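Local coordinates for conserved protein MTH689 (Methanothermobacter thermautotrophicus, PDB 2WNY), which is of unknown function but, as a DUF54-family protein encoded in the exosome superoperon, probably binds RNA, at residues Glu74-Arg77 against Gly78-Asp81. The protein carries 1 engineered substitution. Numbering follows the deposited sequence.
Sequences EVFR and GRMD
A type II beta turn from Phe76 to Arg79 leads the chain out of helix 62-76, and Arg79 folds back over the helix's last turn. The backbone N of Arg79 closes the turn on Phe76 O at 2.8 Å. Gly78 suits the third position, where phi is 67° and a beta carbon would clash with the carbonyl oxygen of Arg77. Arg79 sets CG beside its own backbone N (chi1 -73°) and bends at chi3, which carries the guanidinium to the helix end. There Arg79 NH1 makes a weak hydrogen bond of 3.4 Å to Val75 O, a carbonyl in the helix's last turn, while Arg79 CD packs against that same oxygen. Phe76 CE1 lies over the centre of one guanidinium face, 4.0 Å from Arg79 CZ, although the two planes are inclined by 60°. Val75 adds CG1, 4.0 Å from Arg79 NH1. Outside the turn, Glu82 OE2 takes Arg79 NE in a salt bridge. Were Arg79 an alanine, Glu82 would probably lose this cationic partner, Val75 O its weak donor and Phe76 CE1 the group it packs against. The arginine thus joins packing of its guanidinium on an aromatic ring to a salt bridge, and its positive charge is likely to be favourable beside carbonyls at a helix C-terminus.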
# COMPACT_ATOMS: atom_id res chain seq x y z
N GLU A 74 13.61 -3.17 -1.53
CA GLU A 74 14.11 -4.08 -2.57
C GLU A 74 13.38 -3.81 -3.90
O GLU A 74 14.01 -3.71 -4.95
CB GLU A 74 13.90 -5.55 -2.19
CG GLU A 74 14.51 -5.98 -0.87
CD GLU A 74 13.94 -7.30 -0.35
OE1 GLU A 74 12.95 -7.82 -0.92
OE2 GLU A 74 14.49 -7.81 0.65
N VAL A 75 12.07 -3.68 -3.81
CA VAL A 75 11.23 -3.46 -4.99
C VAL A 75 11.58 -2.14 -5.69
O VAL A 75 11.80 -2.12 -6.90
CB VAL A 75 9.71 -3.52 -4.62
CG1 VAL A 75 8.82 -3.08 -5.79
CG2 VAL A 75 9.32 -4.94 -4.17
N PHE A 76 11.69 -1.05 -4.93
CA PHE A 76 11.73 0.29 -5.50
C PHE A 76 13.09 1.00 -5.53
O PHE A 76 13.18 2.17 -5.97
CB PHE A 76 10.63 1.16 -4.86
CG PHE A 76 9.25 0.71 -5.22
CD1 PHE A 76 8.85 0.71 -6.56
CD2 PHE A 76 8.36 0.27 -4.24
CE1 PHE A 76 7.58 0.28 -6.92
CE2 PHE A 76 7.06 -0.16 -4.58
CZ PHE A 76 6.67 -0.15 -5.92
N ARG A 77 14.14 0.30 -5.09
CA ARG A 77 15.54 0.74 -5.25
C ARG A 77 15.72 1.18 -6.70
O ARG A 77 15.40 0.42 -7.61
CB ARG A 77 16.48 -0.42 -4.90
CG ARG A 77 17.99 -0.24 -5.19
CD ARG A 77 18.72 0.61 -4.15
NE ARG A 77 18.53 0.13 -2.78
CZ ARG A 77 18.94 0.77 -1.69
NH1 ARG A 77 19.59 1.94 -1.79
NH2 ARG A 77 18.72 0.25 -0.49
N GLY A 78 16.18 2.43 -6.89
CA GLY A 78 16.41 3.00 -8.22
C GLY A 78 15.18 3.23 -9.07
O GLY A 78 15.28 3.44 -10.28
N ARG A 79 14.00 3.19 -8.45
CA ARG A 79 12.76 3.39 -9.18
C ARG A 79 12.00 4.58 -8.60
O ARG A 79 10.76 4.60 -8.58
CB ARG A 79 11.92 2.11 -9.13
CG ARG A 79 12.46 0.98 -9.99
CD ARG A 79 11.71 -0.31 -9.78
NE ARG A 79 10.33 -0.21 -10.26
CZ ARG A 79 9.43 -1.19 -10.19
NH1 ARG A 79 9.75 -2.36 -9.66
NH2 ARG A 79 8.21 -1.00 -10.66
N MET A 80 12.74 5.57 -8.12
CA MET A 80 12.11 6.69 -7.40
C MET A 80 11.22 7.50 -8.34
O MET A 80 10.15 7.96 -7.94
CB MET A 80 13.16 7.56 -6.70
CG MET A 80 12.58 8.71 -5.87
SD MET A 80 11.48 8.22 -4.51
CE MET A 80 10.79 9.81 -4.07
N ASP A 81 11.65 7.64 -9.59
CA ASP A 81 10.91 8.40 -10.58
C ASP A 81 9.49 7.85 -10.84
O ASP A 81 8.62 8.57 -11.33
CB ASP A 81 11.71 8.50 -11.88
CG ASP A 81 11.83 7.16 -12.59
OD1 ASP A 81 11.83 6.10 -11.91
OD2 ASP A 81 11.94 7.17 -13.83